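Local coordinates for protein phosphoribosylaminoimidazole-succinocarboxamide synthase (Saccharomyces cerevisiae, PDB 2CNQ) that catalyses the ATP-dependent joining of aspartate to 4-carboxy-5-aminoimidazole ribotide, giving SAICAR in de novo purine biosynthesis, at residues Leu56-Lys59 and Leu60-Trp64; Leu198-Lys201 and Cys202-Tyr205; Lys291-Glu294 and Ala295-Leu299. All blocks are in the same frame, centred on the assembly; numbering follows the deposited sequence.

Following the chain from the N terminus, contact 1 lies on helix 53-67, contact 2 on helix 185-209 and contact 3 on helix 282-300. Each joins successive turns of its own helix, so none closes a long loop; the three come in series, without nesting or crossing. In space they meet. The indole of Trp64 in contact 1 packs on Cys202 and Tyr205 of contact 2, while Leu56 of contact 1 fits against Tyr292, Ile293 and Tyr296 of contact 3. Tyr205 also reaches Leu299, with OH 2.6 Å from its O, probably a hydrogen bond. Together the contacts tie three helices to one another beside strands 211-223 and 228-245.

Contact 1 (Leu56-Lys59 and Leu60-Trp64); sequences LLTK and LSEFW
Ser61 turns its hydroxyl back along the α-helix 53-67 onto the carbonyl of Leu57, one turn earlier, with OG 2.8 Å from Leu57 O. Ser61 N donates to the same oxygen at 3.0 Å, the usual i+4 to i backbone bond, so two donors grip Leu57 O, arriving from opposite faces of the carbonyl plane. A first torsion that sets OG beside the serine's own N (chi1 -70°) makes this possible. Serine suits the buried position because it is small, with a hydroxyl that can pair with backbone groups.

Further round the helix, Lys59 and Glu62 run side by side, the lysine CD 3.6 Å from Glu62 OE2. Their charged ends stay apart, Lys59 NZ and Glu62 OE2 being 4.4 Å from each other, too far for a salt bridge. In the lysine conformer described, one of two, a water spans them instead, accepting from Lys59 NZ at 3.2 Å and lying 2.8 Å from Glu62 OE2. Thr58, next to Lys59 on the same turn, also runs alongside the glutamate, its methyl CG2 3.7 Å from Glu62 OE2, while its OG1 bonds to Gly54 O. On the side facing helix 282-300, Leu56 and Leu60 supply apolar surface: their side chains point the same way, and the methyls Leu56 CD2 and Leu60 CD2 lie 4.2 Å apart.

In the second shell, Asp104 forms a salt bridge with Lys59, and Glu62 belongs to the pocket in which AICAR ribotide and AMP are bound. With an alanine at Ser61, Leu57 O would probably be left with the backbone N-H alone and the amide of Val235 without its serine partner. That partner is Ser61 OG, which also hydrogen-bonds with Val235 N of strand 228-245, linking helix to sheet.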
loop_
_atom_site.group_PDB
_atom_site.type_symbol
_atom_site.label_atom_id
_atom_site.label_comp_id
_atom_site.label_asym_id
_atom_site.label_seq_id
_atom_site.Cartn_x
_atom_site.Cartn_y
_atom_site.Cartn_z
ATOM N N LEU A 56 -4.417 3.318 10.606
ATOM C CA LEU A 56 -3.601 4.230 9.822
ATOM C C LEU A 56 -3.666 3.901 8.378
ATOM O O LEU A 56 -3.818 4.791 7.539
ATOM C CB LEU A 56 -2.201 4.203 10.347
ATOM C CG LEU A 56 -1.276 5.229 9.747
ATOM C CD1 LEU A 56 -0.247 5.579 10.754
ATOM C CD2 LEU A 56 -0.606 4.757 8.500
ATOM N N LEU A 57 -3.572 2.643 8.026
ATOM C CA LEU A 57 -3.611 2.299 6.618
ATOM C C LEU A 57 -4.921 2.689 6.027
ATOM O O LEU A 57 -4.974 3.115 4.891
ATOM C CB LEU A 57 -3.405 0.832 6.430
ATOM C CG LEU A 57 -2.134 0.252 6.990
ATOM C CD1 LEU A 57 -2.131 -1.216 6.746
ATOM C CD2 LEU A 57 -0.924 0.920 6.450
ATOM N N THR A 58 -5.977 2.512 6.780
ATOM C CA THR A 58 -7.284 2.834 6.323
ATOM C C THR A 58 -7.416 4.303 6.137
ATOM O O THR A 58 -7.808 4.781 5.095
ATOM C CB THR A 58 -8.312 2.311 7.307
ATOM O OG1 THR A 58 -8.215 0.901 7.389
ATOM C CG2 THR A 58 -9.694 2.641 6.884
ATOM N N LYS A 59 -7.117 5.051 7.180
ATOM C CA LYS A 59 -7.293 6.473 7.127
ATOM C C LYS A 59 -6.417 7.112 6.085
ATOM O O LYS A 59 -6.818 8.012 5.398
ATOM C CB LYS A 59 -6.975 7.045 8.496
ATOM C CG LYS A 59 -7.897 6.563 9.599
ATOM C CD LYS A 59 -9.383 6.864 9.408
ATOM C CE LYS A 59 -10.188 6.142 10.504
ATOM N NZ LYS A 59 -11.593 6.634 10.605
ATOM N N LEU A 60 -5.207 6.641 5.967
ATOM C CA LEU A 60 -4.310 7.209 4.993
ATOM C C LEU A 60 -4.796 6.878 3.599
ATOM O O LEU A 60 -4.776 7.705 2.730
ATOM C CB LEU A 60 -2.911 6.743 5.247
ATOM C CG LEU A 60 -1.842 7.416 4.419
ATOM C CD1 LEU A 60 -1.943 8.912 4.404
ATOM C CD2 LEU A 60 -0.518 6.994 4.950
ATOM N N SER A 61 -5.244 5.657 3.416
ATOM C CA SER A 61 -5.833 5.335 2.143
ATOM C C SER A 61 -6.959 6.255 1.831
ATOM O O SER A 61 -7.073 6.729 0.723
ATOM C CB SER A 61 -6.364 3.927 2.143
ATOM O OG SER A 61 -5.341 2.972 2.157
ATOM N N GLU A 62 -7.833 6.469 2.792
ATOM C CA GLU A 62 -8.952 7.349 2.557
ATOM C C GLU A 62 -8.513 8.715 2.170
ATOM O O GLU A 62 -9.088 9.339 1.299
ATOM C CB GLU A 62 -9.847 7.404 3.769
ATOM C CG GLU A 62 -10.580 6.106 4.018
ATOM C CD GLU A 62 -11.449 6.237 5.171
ATOM O OE1 GLU A 62 -12.619 6.620 4.975
ATOM O OE2 GLU A 62 -10.955 6.047 6.270
ATOM N N PHE A 63 -7.464 9.202 2.812
ATOM C CA PHE A 63 -6.938 10.496 2.468
ATOM C C PHE A 63 -6.561 10.544 1.011
ATOM O O PHE A 63 -6.888 11.465 0.294
ATOM C CB PHE A 63 -5.738 10.810 3.328
ATOM C CG PHE A 63 -4.996 11.990 2.853
ATOM C CD1 PHE A 63 -3.930 11.835 2.010
ATOM C CD2 PHE A 63 -5.387 13.263 3.195
ATOM C CE1 PHE A 63 -3.269 12.921 1.510
ATOM C CE2 PHE A 63 -4.726 14.340 2.704
ATOM C CZ PHE A 63 -3.681 14.161 1.839
ATOM N N TRP A 64 -5.840 9.523 0.564
ATOM C CA TRP A 64 -5.395 9.524 -0.803
ATOM C C TRP A 64 -6.510 9.276 -1.761
ATOM O O TRP A 64 -6.501 9.829 -2.851
ATOM C CB TRP A 64 -4.302 8.532 -1.004
ATOM C CG TRP A 64 -3.054 8.863 -0.323
ATOM C CD1 TRP A 64 -2.508 8.171 0.676
ATOM C CD2 TRP A 64 -2.153 9.932 -0.612
ATOM N NE1 TRP A 64 -1.322 8.736 1.059
ATOM C CE2 TRP A 64 -1.073 9.802 0.249
ATOM C CE3 TRP A 64 -2.162 10.980 -1.518
ATOM C CZ2 TRP A 64 0.024 10.631 0.193
ATOM C CZ3 TRP A 64 -1.076 11.809 -1.555
ATOM C CH2 TRP A 64 -0.012 11.647 -0.708
HETATM O O HOH W 1 -12.777 5.071 8.098
#

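Contact 2 (Leu198-Lys201 and Cys202-Tyr205); sequences LYSK and CKDY
Tyr199 and Lys203, one turn apart on helix 185-209, cross at a slant: CB of the lysine lies over one face of the phenol ring, and CG and CD run on past the rim by the hydroxyl. Lys203 CB makes a CH-pi contact, 4.1 Å from the centroid of the Tyr199 ring and 23° off its normal, so it sits above the face but displaced toward the rim. Farther out, Lys203 CD comes 3.2 Å from Tyr199 OH. The spacing of one turn puts both residues on one side of the helix, and CG anti to the backbone N (chi1 167° in Tyr199) carries the ring to where Lys203 CB covers it. Lysine fits such a place because its CB can rest on an aromatic face and its longer chain pass the hydroxyl edge while the amine reaches a charge.

In the conformer described, one of two for Lys203, bends at the third and fourth torsions bring NZ round to its neighbour Asp204. The salt bridge so formed, Lys203 NZ to Asp204 OD2 at 2.9 Å, meets the carboxylate on its syn side, though 26° out of the carboxylate plane. Beneath these side chains, Lys203 N donates to Tyr199 O at 2.7 Å, the i+4 to i bond of the helix.

Outward, Tyr199 OH bonds to Ile213 O of strand 211-223, and Pro157 of strand 153-159 touches both Tyr199 and Lys203. Cys202 packs between strand 211-223 and Phe67 of helix 53-67.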
loop_
_atom_site.group_PDB
_atom_site.type_symbol
_atom_site.label_atom_id
_atom_site.label_comp_id
_atom_site.label_asym_id
_atom_site.label_seq_id
_atom_site.Cartn_x
_atom_site.Cartn_y
_atom_site.Cartn_z
ATOM N N LEU A 198 -0.788 9.335 -11.169
ATOM C CA LEU A 198 -1.203 9.390 -9.792
ATOM C C LEU A 198 -0.021 9.567 -8.905
ATOM O O LEU A 198 -0.024 10.379 -8.007
ATOM C CB LEU A 198 -1.971 8.150 -9.400
ATOM C CG LEU A 198 -3.231 7.869 -10.180
ATOM C CD1 LEU A 198 -3.836 6.585 -9.720
ATOM C CD2 LEU A 198 -4.219 8.992 -10.059
ATOM N N TYR A 199 0.999 8.787 -9.128
ATOM C CA TYR A 199 2.178 8.900 -8.329
ATOM C C TYR A 199 2.742 10.290 -8.384
ATOM O O TYR A 199 3.076 10.843 -7.374
ATOM C CB TYR A 199 3.234 7.903 -8.782
ATOM C CG TYR A 199 4.549 8.195 -8.182
ATOM C CD1 TYR A 199 4.859 7.768 -6.935
ATOM C CD2 TYR A 199 5.468 8.934 -8.870
ATOM C CE1 TYR A 199 6.063 8.102 -6.358
ATOM C CE2 TYR A 199 6.666 9.275 -8.309
ATOM C CZ TYR A 199 6.953 8.850 -7.048
ATOM O OH TYR A 199 8.150 9.235 -6.562
ATOM N N SER A 200 2.888 10.847 -9.564
ATOM C CA SER A 200 3.511 12.139 -9.675
ATOM C C SER A 200 2.735 13.184 -8.943
ATOM O O SER A 200 3.323 14.039 -8.306
ATOM C CB SER A 200 3.665 12.532 -11.113
ATOM O OG SER A 200 4.733 11.797 -11.657
ATOM N N LYS A 201 1.428 13.148 -9.040
ATOM C CA LYS A 201 0.622 14.105 -8.332
ATOM C C LYS A 201 0.846 13.978 -6.863
ATOM O O LYS A 201 0.991 14.957 -6.159
ATOM C CB LYS A 201 -0.821 13.891 -8.673
ATOM C CG LYS A 201 -1.727 14.829 -7.962
ATOM C CD LYS A 201 -3.161 14.709 -8.379
ATOM C CE LYS A 201 -4.035 15.529 -7.493
ATOM N NZ LYS A 201 -5.363 15.718 -8.034
ATOM N N CYS A 202 0.847 12.762 -6.365
ATOM C CA CYS A 202 1.041 12.553 -4.968
ATOM C C CYS A 202 2.442 12.886 -4.537
ATOM O O CYS A 202 2.643 13.429 -3.474
ATOM C CB CYS A 202 0.680 11.137 -4.594
ATOM S SG CYS A 202 -1.024 10.763 -4.871
ATOM N N LYS A 203 3.404 12.565 -5.371
ATOM C CA LYS A 203 4.783 12.862 -5.098
ATOM C C LYS A 203 4.973 14.341 -4.931
ATOM O O LYS A 203 5.638 14.793 -4.028
ATOM C CB LYS A 203 5.654 12.356 -6.237
ATOM C CG LYS A 203 7.127 12.601 -6.026
ATOM C CD LYS A 203 8.035 12.390 -7.231
ATOM C CE LYS A 203 7.500 12.880 -8.581
ATOM N NZ LYS A 203 7.827 14.291 -8.907
ATOM N N ASP A 204 4.403 15.118 -5.820
ATOM C CA ASP A 204 4.606 16.547 -5.764
ATOM C C ASP A 204 3.962 17.101 -4.527
ATOM O O ASP A 204 4.525 17.935 -3.856
ATOM C CB ASP A 204 4.069 17.196 -6.993
ATOM C CG ASP A 204 4.918 16.927 -8.191
ATOM O OD1 ASP A 204 4.445 17.263 -9.285
ATOM O OD2 ASP A 204 6.040 16.408 -8.047
ATOM N N TYR A 205 2.781 16.619 -4.211
ATOM C CA TYR A 205 2.090 17.037 -3.034
ATOM C C TYR A 205 2.891 16.699 -1.811
ATOM O O TYR A 205 3.065 17.501 -0.910
ATOM C CB TYR A 205 0.730 16.364 -2.996
ATOM C CG TYR A 205 0.099 16.434 -1.659
ATOM C CD1 TYR A 205 -0.575 17.541 -1.226
ATOM C CD2 TYR A 205 0.232 15.370 -0.797
ATOM C CE1 TYR A 205 -1.105 17.571 0.046
ATOM C CE2 TYR A 205 -0.263 15.391 0.453
ATOM C CZ TYR A 205 -0.942 16.498 0.872
ATOM O OH TYR A 205 -1.446 16.584 2.125
#

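Contact 3 (Lys291-Glu294 and Ala295-Leu299); sequences KYIE and AYETL
The ring of Tyr296 turns an edge to the carbonyl of Ile293, whose oxygen lies near the ring plane on the preceding turn of α-helix 282-300. The other flat groups are two carboxylates: those of Glu294 and Glu297 are tilted 63° to one another, and their side chains cross at about a right angle.

Two like charges face each other, Glu294 OE2 standing 4.1 Å from Glu297 OE2. Two waters probably ease the repulsion. Each donates to both oxygens, and they sit on opposite sides of the line joining them; one is 2.7 Å from OE2 of Glu294 and 2.8 Å from OE2 of Glu297. Glutamates suit this solvent-facing side, where water can bridge them. A bend at the second torsion of Glu294 (chi2 67°) swings its carboxylate forward, toward Thr298 on the next turn.

Alongside, Ile293 and Glu297 point the same way, and methyl CG2 of Ile293 packs 4.0 Å from CD of Glu297. The branched isoleucine thereby covers the stem of the glutamate, while Glu297 OE1 takes a bond from Trp304 N. The backbone below is regular: Glu297 N donates to Ile293 O at 2.8 Å.

The inner side of the helix is largely apolar, though Tyr292 OH bonds to Asp239. Ala295, small enough to sit close, meets Pro238 and Phe243 of strand 228-245, and Leu299 touches Phe243 as well. On the outer side, Glu294 and Thr298, one turn apart, cross at a slant, and a further water joins them, 2.6 Å from Glu294 OE1 and 2.7 Å from Thr298 OG1.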
loop_
_atom_site.group_PDB
_atom_site.type_symbol
_atom_site.label_atom_id
_atom_site.label_comp_id
_atom_site.label_asym_id
_atom_site.label_seq_id
_atom_site.Cartn_x
_atom_site.Cartn_y
_atom_site.Cartn_z
ATOM N N LYS A 291 7.033 5.680 13.009
ATOM C CA LYS A 291 7.381 6.065 11.658
ATOM C C LYS A 291 6.161 6.148 10.802
ATOM O O LYS A 291 6.029 7.052 10.008
ATOM C CB LYS A 291 8.365 5.066 11.096
ATOM C CG LYS A 291 9.755 5.323 11.575
ATOM C CD LYS A 291 10.696 4.178 11.176
ATOM C CE LYS A 291 12.126 4.421 11.523
ATOM N NZ LYS A 291 12.664 5.655 10.926
ATOM N N TYR A 292 5.273 5.173 10.920
ATOM C CA TYR A 292 4.078 5.191 10.124
ATOM C C TYR A 292 3.272 6.399 10.465
ATOM O O TYR A 292 2.721 7.039 9.587
ATOM C CB TYR A 292 3.249 3.948 10.362
ATOM C CG TYR A 292 3.654 2.760 9.550
ATOM C CD1 TYR A 292 2.691 2.067 8.873
ATOM C CD2 TYR A 292 4.958 2.326 9.467
ATOM C CE1 TYR A 292 3.009 0.959 8.130
ATOM C CE2 TYR A 292 5.282 1.218 8.741
ATOM C CZ TYR A 292 4.299 0.531 8.084
ATOM O OH TYR A 292 4.672 -0.561 7.396
ATOM N N ILE A 293 3.147 6.685 11.748
ATOM C CA ILE A 293 2.347 7.827 12.143
ATOM C C ILE A 293 2.972 9.106 11.660
ATOM O O ILE A 293 2.264 9.996 11.265
ATOM C CB ILE A 293 2.127 7.783 13.646
ATOM C CG1 ILE A 293 1.120 6.685 13.955
ATOM C CG2 ILE A 293 1.648 9.116 14.150
ATOM C CD1 ILE A 293 1.038 6.306 15.398
ATOM N N GLU A 294 4.286 9.202 11.678
ATOM C CA GLU A 294 4.911 10.401 11.174
ATOM C C GLU A 294 4.621 10.573 9.711
ATOM O O GLU A 294 4.329 11.658 9.263
ATOM C CB GLU A 294 6.383 10.359 11.448
ATOM C CG GLU A 294 7.125 11.570 10.962
ATOM C CD GLU A 294 6.779 12.848 11.685
ATOM O OE1 GLU A 294 7.333 13.872 11.282
ATOM O OE2 GLU A 294 6.066 12.842 12.677
ATOM N N ALA A 295 4.709 9.496 8.950
ATOM C CA ALA A 295 4.352 9.592 7.562
ATOM C C ALA A 295 2.926 10.062 7.438
ATOM O O ALA A 295 2.623 10.924 6.644
ATOM C CB ALA A 295 4.527 8.288 6.874
ATOM N N TYR A 296 2.039 9.447 8.187
ATOM C CA TYR A 296 0.650 9.804 8.135
ATOM C C TYR A 296 0.459 11.253 8.418
ATOM O O TYR A 296 -0.244 11.938 7.716
ATOM C CB TYR A 296 -0.126 8.958 9.134
ATOM C CG TYR A 296 -1.527 9.398 9.280
ATOM C CD1 TYR A 296 -1.883 10.347 10.218
ATOM C CD2 TYR A 296 -2.509 8.915 8.454
ATOM C CE1 TYR A 296 -3.173 10.784 10.318
ATOM C CE2 TYR A 296 -3.787 9.353 8.547
ATOM C CZ TYR A 296 -4.108 10.288 9.476
ATOM O OH TYR A 296 -5.403 10.716 9.542
ATOM N N GLU A 297 1.027 11.728 9.482
ATOM C CA GLU A 297 0.804 13.115 9.870
ATOM C C GLU A 297 1.364 14.048 8.849
ATOM O O GLU A 297 0.739 15.035 8.522
ATOM C CB GLU A 297 1.417 13.359 11.231
ATOM C CG GLU A 297 0.664 12.642 12.303
ATOM C CD GLU A 297 1.054 13.022 13.694
ATOM O OE1 GLU A 297 0.195 12.959 14.571
ATOM O OE2 GLU A 297 2.222 13.366 13.913
ATOM N N THR A 298 2.542 13.770 8.336
ATOM C CA THR A 298 3.142 14.678 7.408
ATOM C C THR A 298 2.392 14.686 6.111
ATOM O O THR A 298 2.136 15.721 5.533
ATOM C CB THR A 298 4.561 14.357 7.199
ATOM O OG1 THR A 298 5.193 14.418 8.465
ATOM C CG2 THR A 298 5.257 15.346 6.329
ATOM N N LEU A 299 2.033 13.516 5.634
ATOM C CA LEU A 299 1.358 13.436 4.370
ATOM C C LEU A 299 0.002 14.049 4.423
ATOM O O LEU A 299 -0.402 14.670 3.475
ATOM C CB LEU A 299 1.248 11.988 3.946
ATOM C CG LEU A 299 2.580 11.393 3.563
ATOM C CD1 LEU A 299 2.449 9.906 3.456
ATOM C CD2 LEU A 299 3.117 12.019 2.295
HETATM O O HOH W 2 4.339 11.652 14.297
HETATM O O HOH W 3 7.851 14.152 8.722
HETATM O O HOH W 4 4.252 14.863 12.849
#